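Local coordinates for protein amorpha-4,11-diene synthase (Artemisia annua, PDB 4GAX) that probably cyclises farnesyl diphosphate to sesquiterpenes as a class I terpene synthase, here an engineered variant, at residues E53-D58 with L240-K245; Q65-A70 with Y94-E99; I309-L314 with Y354-D359; L314-Y319 with K385-N390. All coordinates share one frame; numbering follows the deposited sequence.

Interaction 1: residues E53-D58 with L240-K245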
# COMPACT_ATOMS: atom_id res chain seq x y z
N GLU A 53 7.71 -11.09 -26.35
CA GLU A 53 7.46 -12.28 -25.54
C GLU A 53 8.73 -13.13 -25.49
O GLU A 53 9.10 -13.65 -24.44
CB GLU A 53 6.31 -13.10 -26.14
CG GLU A 53 5.43 -13.84 -25.13
CD GLU A 53 4.67 -15.01 -25.76
OE1 GLU A 53 3.42 -14.99 -25.79
OE2 GLU A 53 5.33 -15.98 -26.21
N GLN A 54 9.41 -13.23 -26.63
CA GLN A 54 10.57 -14.09 -26.78
C GLN A 54 11.83 -13.53 -26.12
O GLN A 54 12.55 -14.26 -25.44
CB GLN A 54 10.86 -14.35 -28.27
CG GLN A 54 11.98 -15.34 -28.49
CD GLN A 54 11.70 -16.67 -27.81
OE1 GLN A 54 10.58 -17.18 -27.84
NE2 GLN A 54 12.73 -17.24 -27.17
N ILE A 55 12.10 -12.25 -26.36
CA ILE A 55 13.23 -11.58 -25.74
C ILE A 55 13.11 -11.73 -24.23
O ILE A 55 14.07 -12.11 -23.56
CB ILE A 55 13.26 -10.07 -26.10
CG1 ILE A 55 13.60 -9.87 -27.58
CG2 ILE A 55 14.26 -9.33 -25.22
CD1 ILE A 55 15.06 -10.09 -27.91
N VAL A 56 11.92 -11.46 -23.71
CA VAL A 56 11.69 -11.48 -22.28
C VAL A 56 11.85 -12.89 -21.72
O VAL A 56 12.35 -13.07 -20.60
CB VAL A 56 10.31 -10.88 -21.94
CG1 VAL A 56 9.59 -11.69 -20.89
CG2 VAL A 56 10.46 -9.43 -21.49
N LYS A 57 11.46 -13.89 -22.50
CA LYS A 57 11.53 -15.28 -22.05
C LYS A 57 12.98 -15.70 -21.80
O LYS A 57 13.31 -16.27 -20.75
CB LYS A 57 10.86 -16.21 -23.08
CG LYS A 57 10.82 -17.67 -22.68
CD LYS A 57 9.86 -18.47 -23.55
CE LYS A 57 10.33 -18.55 -25.00
NZ LYS A 57 9.35 -19.28 -25.86
N ASP A 58 13.86 -15.38 -22.75
CA ASP A 58 15.27 -15.71 -22.63
C ASP A 58 15.99 -14.89 -21.55
O ASP A 58 16.92 -15.38 -20.89
CB ASP A 58 15.96 -15.55 -23.98
CG ASP A 58 15.29 -16.38 -25.06
OD1 ASP A 58 14.96 -17.56 -24.80
OD2 ASP A 58 15.07 -15.84 -26.17
N LEU A 240 19.37 -7.70 -16.17
CA LEU A 240 18.28 -7.32 -15.27
C LEU A 240 17.60 -6.03 -15.71
O LEU A 240 16.38 -5.92 -15.68
CB LEU A 240 18.77 -7.14 -13.83
CG LEU A 240 19.03 -8.33 -12.92
CD1 LEU A 240 19.44 -7.78 -11.54
CD2 LEU A 240 17.80 -9.21 -12.80
N ILE A 241 18.40 -5.03 -16.08
CA ILE A 241 17.81 -3.74 -16.42
C ILE A 241 17.02 -3.84 -17.72
O ILE A 241 15.95 -3.22 -17.85
CB ILE A 241 18.84 -2.57 -16.48
CG1 ILE A 241 18.11 -1.22 -16.55
CG2 ILE A 241 19.78 -2.71 -17.68
CD1 ILE A 241 17.16 -0.99 -15.38
N LYS A 242 17.51 -4.63 -18.67
CA LYS A 242 16.78 -4.80 -19.93
C LYS A 242 15.41 -5.43 -19.67
O LYS A 242 14.38 -4.97 -20.17
CB LYS A 242 17.57 -5.66 -20.90
CG LYS A 242 16.96 -5.71 -22.29
CD LYS A 242 17.70 -6.69 -23.18
CE LYS A 242 17.32 -6.49 -24.64
NZ LYS A 242 17.84 -7.59 -25.49
N LEU A 243 15.42 -6.48 -18.86
CA LEU A 243 14.20 -7.17 -18.49
C LEU A 243 13.25 -6.28 -17.69
O LEU A 243 12.04 -6.27 -17.92
CB LEU A 243 14.54 -8.41 -17.65
CG LEU A 243 13.37 -9.21 -17.10
CD1 LEU A 243 12.46 -9.68 -18.22
CD2 LEU A 243 13.88 -10.39 -16.31
N ALA A 244 13.81 -5.55 -16.72
CA ALA A 244 12.98 -4.71 -15.86
C ALA A 244 12.22 -3.64 -16.66
O ALA A 244 11.07 -3.31 -16.33
CB ALA A 244 13.82 -4.05 -14.75
N LYS A 245 12.85 -3.10 -17.68
CA LYS A 245 12.22 -2.02 -18.44
C LYS A 245 11.17 -2.57 -19.40
O LYS A 245 10.11 -1.96 -19.56
CB LYS A 245 13.27 -1.21 -19.20
CG LYS A 245 14.22 -0.42 -18.31
CD LYS A 245 15.34 0.21 -19.17
CE LYS A 245 15.09 1.69 -19.42
NZ LYS A 245 16.11 2.27 -20.38

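Interaction 2: residues Q65-A70 with Y94-E99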
# COMPACT_ATOMS: atom_id res chain seq x y z
N GLN A 65 19.12 -18.51 -13.85
CA GLN A 65 20.45 -19.08 -13.73
C GLN A 65 21.34 -18.29 -12.76
O GLN A 65 22.12 -18.87 -12.01
CB GLN A 65 21.10 -19.21 -15.10
CG GLN A 65 22.57 -19.63 -15.09
CD GLN A 65 22.76 -21.10 -14.70
OE1 GLN A 65 21.79 -21.84 -14.48
NE2 GLN A 65 24.02 -21.52 -14.60
N LEU A 66 21.23 -16.96 -12.78
CA LEU A 66 21.96 -16.11 -11.84
C LEU A 66 21.60 -16.44 -10.40
O LEU A 66 22.47 -16.55 -9.53
CB LEU A 66 21.65 -14.64 -12.10
CG LEU A 66 22.21 -14.02 -13.38
CD1 LEU A 66 21.82 -12.55 -13.45
CD2 LEU A 66 23.72 -14.19 -13.45
N LEU A 67 20.30 -16.59 -10.14
CA LEU A 67 19.82 -16.87 -8.80
C LEU A 67 20.30 -18.26 -8.37
O LEU A 67 20.74 -18.45 -7.24
CB LEU A 67 18.29 -16.79 -8.77
CG LEU A 67 17.70 -15.38 -8.89
CD1 LEU A 67 16.20 -15.48 -9.23
CD2 LEU A 67 17.89 -14.63 -7.58
N LYS A 68 20.23 -19.21 -9.29
CA LYS A 68 20.61 -20.59 -9.00
C LYS A 68 22.10 -20.68 -8.67
O LYS A 68 22.48 -21.36 -7.71
CB LYS A 68 20.28 -21.50 -10.19
CG LYS A 68 20.66 -22.95 -9.97
CD LYS A 68 20.47 -23.79 -11.23
CE LYS A 68 20.74 -25.27 -10.94
NZ LYS A 68 19.81 -25.80 -9.91
N GLU A 69 22.93 -20.02 -9.47
CA GLU A 69 24.37 -20.06 -9.29
C GLU A 69 24.80 -19.47 -7.95
O GLU A 69 25.70 -20.01 -7.28
CB GLU A 69 25.07 -19.32 -10.44
CG GLU A 69 25.00 -20.05 -11.77
CD GLU A 69 25.53 -19.21 -12.93
OE1 GLU A 69 25.78 -18.00 -12.73
OE2 GLU A 69 25.68 -19.77 -14.03
N ALA A 70 24.17 -18.37 -7.57
CA ALA A 70 24.46 -17.71 -6.30
C ALA A 70 23.96 -18.52 -5.10
O ALA A 70 24.64 -18.63 -4.07
CB ALA A 70 23.85 -16.32 -6.29
N TYR A 94 7.71 -10.48 -9.19
CA TYR A 94 6.59 -11.36 -9.58
C TYR A 94 6.96 -12.35 -10.67
O TYR A 94 6.26 -13.34 -10.87
CB TYR A 94 5.37 -10.55 -10.03
CG TYR A 94 5.62 -9.70 -11.25
CD1 TYR A 94 5.40 -10.18 -12.54
CD2 TYR A 94 6.08 -8.39 -11.12
CE1 TYR A 94 5.63 -9.39 -13.66
CE2 TYR A 94 6.32 -7.59 -12.23
CZ TYR A 94 6.09 -8.10 -13.49
OH TYR A 94 6.33 -7.30 -14.58
N LEU A 95 8.05 -12.08 -11.40
CA LEU A 95 8.52 -13.03 -12.41
C LEU A 95 9.26 -14.20 -11.77
O LEU A 95 9.40 -15.25 -12.37
CB LEU A 95 9.46 -12.35 -13.40
CG LEU A 95 8.87 -11.26 -14.30
CD1 LEU A 95 9.95 -10.78 -15.24
CD2 LEU A 95 7.69 -11.81 -15.09
N PHE A 96 9.73 -14.02 -10.53
CA PHE A 96 10.57 -15.02 -9.88
C PHE A 96 10.12 -15.33 -8.46
O PHE A 96 10.95 -15.46 -7.54
CB PHE A 96 12.01 -14.51 -9.87
CG PHE A 96 12.51 -14.10 -11.22
CD1 PHE A 96 12.88 -15.05 -12.15
CD2 PHE A 96 12.59 -12.76 -11.57
CE1 PHE A 96 13.34 -14.69 -13.41
CE2 PHE A 96 13.05 -12.38 -12.84
CZ PHE A 96 13.42 -13.35 -13.76
N GLU A 97 8.81 -15.44 -8.29
CA GLU A 97 8.19 -15.63 -6.98
C GLU A 97 8.73 -16.87 -6.30
O GLU A 97 9.21 -16.82 -5.16
CB GLU A 97 6.67 -15.75 -7.13
CG GLU A 97 5.89 -15.03 -6.06
CD GLU A 97 6.07 -13.52 -6.13
OE1 GLU A 97 5.44 -12.89 -7.00
OE2 GLU A 97 6.84 -12.97 -5.32
N GLN A 98 8.64 -18.00 -7.01
CA GLN A 98 9.08 -19.26 -6.43
C GLN A 98 10.57 -19.22 -6.15
O GLN A 98 11.03 -19.68 -5.10
CB GLN A 98 8.73 -20.44 -7.35
CG GLN A 98 8.84 -21.82 -6.65
CD GLN A 98 10.27 -22.33 -6.57
OE1 GLN A 98 11.12 -21.94 -7.38
NE2 GLN A 98 10.54 -23.21 -5.60
N GLU A 99 11.34 -18.66 -7.08
CA GLU A 99 12.80 -18.66 -6.95
C GLU A 99 13.23 -17.82 -5.74
O GLU A 99 14.10 -18.23 -4.98
CB GLU A 99 13.49 -18.15 -8.22
CG GLU A 99 13.36 -19.09 -9.41
CD GLU A 99 12.07 -18.92 -10.19
OE1 GLU A 99 11.17 -18.16 -9.75
OE2 GLU A 99 11.93 -19.57 -11.25

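Interaction 3: residues I309-L314 with Y354-D359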
# COMPACT_ATOMS: atom_id res chain seq x y z
N ILE A 309 -14.14 0.56 -4.00
CA ILE A 309 -13.71 1.88 -3.53
C ILE A 309 -14.57 3.01 -4.13
O ILE A 309 -14.92 3.98 -3.44
CB ILE A 309 -12.19 2.10 -3.78
CG1 ILE A 309 -11.40 1.11 -2.94
CG2 ILE A 309 -11.78 3.54 -3.45
CD1 ILE A 309 -9.90 1.02 -3.30
N ALA A 310 -14.95 2.87 -5.40
CA ALA A 310 -15.86 3.84 -6.01
C ALA A 310 -17.21 3.82 -5.29
O ALA A 310 -17.83 4.86 -5.10
CB ALA A 310 -16.03 3.57 -7.49
N LEU A 311 -17.65 2.63 -4.88
CA LEU A 311 -18.95 2.51 -4.19
C LEU A 311 -18.92 3.09 -2.78
O LEU A 311 -19.89 3.71 -2.33
CB LEU A 311 -19.38 1.05 -4.13
CG LEU A 311 -19.92 0.42 -5.42
CD1 LEU A 311 -20.10 -1.08 -5.16
CD2 LEU A 311 -21.25 1.08 -5.78
N VAL A 312 -17.79 2.89 -2.11
CA VAL A 312 -17.55 3.44 -0.78
C VAL A 312 -17.54 4.96 -0.83
O VAL A 312 -18.13 5.63 0.02
CB VAL A 312 -16.17 2.96 -0.25
CG1 VAL A 312 -15.73 3.79 0.94
CG2 VAL A 312 -16.24 1.49 0.10
N THR A 313 -16.87 5.50 -1.83
CA THR A 313 -16.81 6.93 -2.04
C THR A 313 -18.21 7.51 -2.20
O THR A 313 -18.55 8.52 -1.58
CB THR A 313 -15.94 7.26 -3.28
OG1 THR A 313 -14.62 6.72 -3.08
CG2 THR A 313 -15.85 8.75 -3.49
N LEU A 314 -19.05 6.85 -3.01
CA LEU A 314 -20.43 7.30 -3.21
C LEU A 314 -21.19 7.25 -1.91
O LEU A 314 -21.81 8.25 -1.51
CB LEU A 314 -21.15 6.41 -4.22
CG LEU A 314 -20.79 6.64 -5.69
CD1 LEU A 314 -21.07 5.39 -6.51
CD2 LEU A 314 -21.59 7.79 -6.21
N TYR A 354 -27.98 2.24 -5.25
CA TYR A 354 -28.34 0.93 -4.75
C TYR A 354 -28.23 -0.08 -5.88
O TYR A 354 -27.73 -1.18 -5.69
CB TYR A 354 -29.74 0.91 -4.15
CG TYR A 354 -30.02 -0.34 -3.32
CD1 TYR A 354 -29.49 -0.47 -2.04
CD2 TYR A 354 -30.79 -1.38 -3.83
CE1 TYR A 354 -29.73 -1.60 -1.28
CE2 TYR A 354 -31.04 -2.52 -3.07
CZ TYR A 354 -30.51 -2.63 -1.80
OH TYR A 354 -30.74 -3.76 -1.06
N LYS A 355 -28.69 0.33 -7.06
CA LYS A 355 -28.60 -0.51 -8.27
C LYS A 355 -27.16 -0.82 -8.68
O LYS A 355 -26.83 -1.98 -8.97
CB LYS A 355 -29.32 0.20 -9.43
CG LYS A 355 -29.24 -0.53 -10.76
CD LYS A 355 -29.95 -1.89 -10.73
CE LYS A 355 -29.98 -2.53 -12.12
NZ LYS A 355 -29.99 -4.02 -12.05
N LEU A 356 -26.31 0.21 -8.72
CA LEU A 356 -24.90 -0.01 -9.06
C LEU A 356 -24.26 -0.95 -8.05
O LEU A 356 -23.50 -1.86 -8.42
CB LEU A 356 -24.13 1.31 -9.08
CG LEU A 356 -22.68 1.22 -9.59
CD1 LEU A 356 -22.66 1.02 -11.10
CD2 LEU A 356 -21.89 2.47 -9.19
N PHE A 357 -24.55 -0.70 -6.77
CA PHE A 357 -24.02 -1.52 -5.68
C PHE A 357 -24.48 -2.98 -5.81
O PHE A 357 -23.67 -3.90 -5.76
CB PHE A 357 -24.51 -0.92 -4.36
CG PHE A 357 -24.12 -1.70 -3.13
CD1 PHE A 357 -23.00 -1.34 -2.39
CD2 PHE A 357 -24.90 -2.75 -2.67
CE1 PHE A 357 -22.66 -2.04 -1.24
CE2 PHE A 357 -24.55 -3.45 -1.53
CZ PHE A 357 -23.43 -3.09 -0.82
N MET A 358 -25.78 -3.19 -5.99
CA MET A 358 -26.32 -4.55 -6.04
C MET A 358 -25.80 -5.30 -7.27
O MET A 358 -25.45 -6.47 -7.16
CB MET A 358 -27.86 -4.54 -6.01
CG MET A 358 -28.43 -4.34 -4.62
SD MET A 358 -28.05 -5.72 -3.51
CE MET A 358 -27.43 -4.87 -2.09
N ASP A 359 -25.74 -4.62 -8.42
CA ASP A 359 -25.22 -5.21 -9.66
C ASP A 359 -23.76 -5.59 -9.50
O ASP A 359 -23.30 -6.60 -10.03
CB ASP A 359 -25.31 -4.22 -10.83
CG ASP A 359 -26.72 -4.12 -11.41
OD1 ASP A 359 -27.63 -4.86 -10.98
OD2 ASP A 359 -26.91 -3.29 -12.33

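Interaction 4: residues L314-Y319 with K385-N390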
# COMPACT_ATOMS: atom_id res chain seq x y z
N LEU A 314 -19.05 6.85 -3.01
CA LEU A 314 -20.43 7.30 -3.21
C LEU A 314 -21.19 7.25 -1.91
O LEU A 314 -21.81 8.25 -1.51
CB LEU A 314 -21.15 6.41 -4.22
CG LEU A 314 -20.79 6.64 -5.69
CD1 LEU A 314 -21.07 5.39 -6.51
CD2 LEU A 314 -21.59 7.79 -6.21
N ILE A 315 -21.14 6.09 -1.25
CA ILE A 315 -21.91 5.87 -0.03
C ILE A 315 -21.49 6.84 1.09
O ILE A 315 -22.34 7.38 1.79
CB ILE A 315 -21.84 4.40 0.45
CG1 ILE A 315 -22.53 3.48 -0.55
CG2 ILE A 315 -22.52 4.24 1.79
CD1 ILE A 315 -22.36 2.01 -0.23
N ASP A 316 -20.18 7.06 1.23
CA ASP A 316 -19.68 8.03 2.20
C ASP A 316 -20.22 9.43 1.92
O ASP A 316 -20.56 10.17 2.84
CB ASP A 316 -18.15 8.07 2.20
CG ASP A 316 -17.56 7.26 3.33
OD1 ASP A 316 -18.21 7.13 4.39
OD2 ASP A 316 -16.43 6.75 3.16
N ASP A 317 -20.31 9.78 0.64
CA ASP A 317 -20.78 11.09 0.24
C ASP A 317 -22.29 11.27 0.46
O ASP A 317 -22.79 12.39 0.42
CB ASP A 317 -20.40 11.39 -1.22
CG ASP A 317 -18.91 11.65 -1.39
OD1 ASP A 317 -18.20 11.76 -0.36
OD2 ASP A 317 -18.45 11.75 -2.55
N ILE A 318 -23.00 10.17 0.68
CA ILE A 318 -24.42 10.24 1.05
C ILE A 318 -24.54 10.37 2.56
O ILE A 318 -25.38 11.11 3.07
CB ILE A 318 -25.21 8.98 0.62
CG1 ILE A 318 -25.20 8.82 -0.90
CG2 ILE A 318 -26.64 9.07 1.10
CD1 ILE A 318 -25.86 7.53 -1.37
N TYR A 319 -23.71 9.65 3.29
CA TYR A 319 -23.81 9.65 4.75
C TYR A 319 -23.19 10.89 5.38
O TYR A 319 -23.66 11.35 6.42
CB TYR A 319 -23.20 8.38 5.34
CG TYR A 319 -24.16 7.22 5.32
CD1 TYR A 319 -24.86 6.84 6.46
CD2 TYR A 319 -24.39 6.51 4.14
CE1 TYR A 319 -25.75 5.78 6.43
CE2 TYR A 319 -25.27 5.46 4.10
CZ TYR A 319 -25.96 5.10 5.25
OH TYR A 319 -26.84 4.04 5.20
N LYS A 385 -21.98 -4.89 4.94
CA LYS A 385 -23.11 -4.45 5.75
C LYS A 385 -22.63 -3.78 7.02
O LYS A 385 -23.21 -2.79 7.45
CB LYS A 385 -24.00 -5.63 6.12
CG LYS A 385 -24.76 -6.23 4.95
CD LYS A 385 -25.58 -7.39 5.45
CE LYS A 385 -26.42 -8.01 4.36
NZ LYS A 385 -27.18 -9.15 4.92
N ASP A 386 -21.57 -4.33 7.62
CA ASP A 386 -21.07 -3.78 8.88
C ASP A 386 -20.49 -2.39 8.68
O ASP A 386 -20.54 -1.55 9.58
CB ASP A 386 -20.03 -4.69 9.52
CG ASP A 386 -19.83 -4.39 10.99
OD1 ASP A 386 -20.84 -4.49 11.73
OD2 ASP A 386 -18.71 -4.04 11.40
N PHE A 387 -19.95 -2.14 7.50
CA PHE A 387 -19.44 -0.82 7.13
C PHE A 387 -20.57 0.22 7.10
O PHE A 387 -20.46 1.28 7.71
CB PHE A 387 -18.74 -0.89 5.77
CG PHE A 387 -18.38 0.46 5.20
CD1 PHE A 387 -17.33 1.18 5.74
CD2 PHE A 387 -19.08 0.99 4.13
CE1 PHE A 387 -16.99 2.42 5.22
CE2 PHE A 387 -18.74 2.23 3.60
CZ PHE A 387 -17.70 2.95 4.15
N VAL A 388 -21.66 -0.11 6.41
CA VAL A 388 -22.80 0.80 6.32
C VAL A 388 -23.48 0.98 7.68
O VAL A 388 -23.87 2.09 8.04
CB VAL A 388 -23.82 0.31 5.28
CG1 VAL A 388 -24.89 1.35 5.04
CG2 VAL A 388 -23.09 -0.02 3.98
N ARG A 389 -23.61 -0.12 8.41
CA ARG A 389 -24.16 -0.14 9.76
C ARG A 389 -23.49 0.91 10.62
O ARG A 389 -24.15 1.70 11.28
CB ARG A 389 -23.85 -1.48 10.40
CG ARG A 389 -25.03 -2.27 10.85
CD ARG A 389 -24.56 -3.63 11.27
NE ARG A 389 -25.12 -4.68 10.43
CZ ARG A 389 -24.48 -5.80 10.12
NH1 ARG A 389 -23.24 -6.01 10.57
NH2 ARG A 389 -25.09 -6.71 9.35
N ASN A 390 -22.16 0.91 10.61
CA ASN A 390 -21.43 1.81 11.49
C ASN A 390 -21.45 3.25 10.99
O ASN A 390 -21.32 4.18 11.78
CB ASN A 390 -20.01 1.29 11.76
CG ASN A 390 -20.00 0.11 12.71
OD1 ASN A 390 -19.98 0.28 13.93
ND2 ASN A 390 -20.03 -1.10 12.16

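Interaction 1: residues E53-D58 with L240-K245
A helix-on-helix seam joins helix 52-71, in the N-terminal domain of this terpene synthase, to the long helix 238-269, and two side-chain pairs close it here, V56 with L243 and I55 with K242. The backbones come nearest at V56 and L243, whose CA atoms lie 6.3 Å apart. CG2 of V56 meets the CD1 methyl of L243 at 3.8 Å, and the two side chains cross at about a right angle. With CG anti to the backbone N (chi1 177°), L243 brings its branched end across to the valine, although its CB does not point straight at the other helix. At the exposed margin, I55 offers its CG2 methyl to the end of the extended K242 chain. NZ of K242 stops 4.0 Å from that methyl, so the amine merely lies against it while the lysine chain also rests on L59. Polar groups work on other faces. Q54 NE2 donates to D58 OD2 at 2.9 Å, spanning one helical turn, and OD1 of D58 has a salt bridge to K61. K245 NZ forms a salt bridge with E231 and a hydrogen bond to the backbone O of S562. Further along the seam, L243 packs on L59 and V63, and V56 on L246 and E247. The contact thus belongs to the all-helical N-terminal domain of plant terpene synthases, with helix 238-269 lying against its helix 52-71.

Interaction 2: residues Q65-A70 with Y94-E99
Apolar contact comes first: one methyl of L67, CD1, reaches over from helix 52-71 to the start of helix 97-111 and makes every touch between the segments. It lies 3.9 Å from CB of E99 and, more loosely, 4.3 Å from CB of F96. L67 has CG anti to the carbonyl carbon (chi1 -71°), which sends the isobutyl group out toward the second segment, and it crosses the E99 side chain at about a right angle. The F96 ring is met obliquely by that methyl, while CB of the preceding L95 sits 3.6 Å above one of its faces, offset toward the rim. The same ring also packs on K60, V63 and R64 of the first helix.

No hydrogen bond or salt bridge joins the two segments. The aliphatic base of E99 is laid against L67, but the chain bends at chi2 (84°), and its polar end pairs instead with R64, one residue before 65-70, through a salt bridge from OE2 to R64 NE.

In backbone terms, F96 holds the N-cap position of helix 97-111, so the contact falls at that helix's first turn. L67 additionally packs on L80 and L83 of helix 77-89. This gathering of helices 52-71, 77-89 and 97-111 round L67 is part of the all-helical N-terminal domain of plant terpene synthases.

Interaction 3: residues I309-L314 with Y354-D359
Segments 309-314 and 354-359, of helices 299-322 and 351-370, run nearly antiparallel, their axes 10.7 Å apart at closest approach and their directions 153° apart, with L311 opposite F357. L311 contributes the largest share of the buried surface. Its CD2 meets CD2 of L356 at 3.7 Å and lies 3.8 Å from the CA of F357, while CD1 comes within 4.0 Å of F357 CD1, oblique to the ring. L356 carries its CG anti to the backbone N (chi1 -173°), and its CD2 is thereby shared between L311 and L314, whose CD1 stands 4.0 Å away. An alanine at L311 is likely to open a gap beside CD2 of L356 and leave the F357 ring without the methyl lying against it. Behind this seam, I309 O accepts both T313 N and T313 OG1, from opposite faces of its carbonyl plane. On the outer side of its helix, K355 NZ forms a salt bridge to D359 OD1. The F357 ring has W338 edge-to-face and Y361 as further aromatic neighbours. Other helices close in around the pair: helix 238-269 covers L314 and L356 through F269, with W265 and W266 beside it, helix 282-292 backs I309 and A310, and helix 419-429 reaches I309 and V312.

Interaction 4: residues L314-Y319 with K385-N390
The carbonyl oxygen of I315 is gripped by two amides, I318 N at 3.1 Å and Y319 N at 3.0 Å, and it also lies at the edge of the Y319 ring, in its plane. With CG anti to the carbonyl carbon (chi1 -82°), the tyrosine extends toward helix 374-399 and crosses V388 at about a right angle. CG1 of V388 sits 3.3 Å from OH of Y319 and 3.9 Å from its CZ, oblique to the ring. That hydroxyl is not left to the methyl alone, since it is hydrogen-bonded to T332 OG1 in helix 325-337. D316 and D317 open the sequence DDIYD, the aspartate-rich DDxxD motif of class I terpene synthases, which in this family binds magnesium ions and so probably does here. OD2 of D316 meets the ring of F387 at its edge, near the ring plane, 4.1 Å from CZ, with carboxylate and ring planes 71° apart. F387 gets there because its CG is anti to the backbone N (chi1 171°), which swings the ring tip toward the aspartate. On the far side of the second helix, D386 O accepts N390 ND2 at 2.7 Å as well as N390 N, the two arriving from opposite faces of its plane. R389 NH1 approaches the anti lone pair of D386 OD1 at 3.1 Å, and the same guanidinium has salt bridges to E336 and E382.

Overall arrangement
The four contacts fall into two pairs at far ends of one molecule. Interactions 1 and 2 share helix 52-71, and they touch where L243 CD2 meets F96 CZ at 3.9 Å; their centres are 14 Å apart. Interactions 3 and 4 share L314 on helix 299-322, with centres 10 Å apart, and V312 CG1 packs on F387 CZ at 3.9 Å. Interaction 4 includes the start of the DDxxD motif, so interaction 3 packs the same helix within about a turn and a half before this probable metal site. Between interactions 1 and 4 the centres are 45 Å apart, yet helix 238-269, part of interaction 1, also packs against L314 and L356 near its other end.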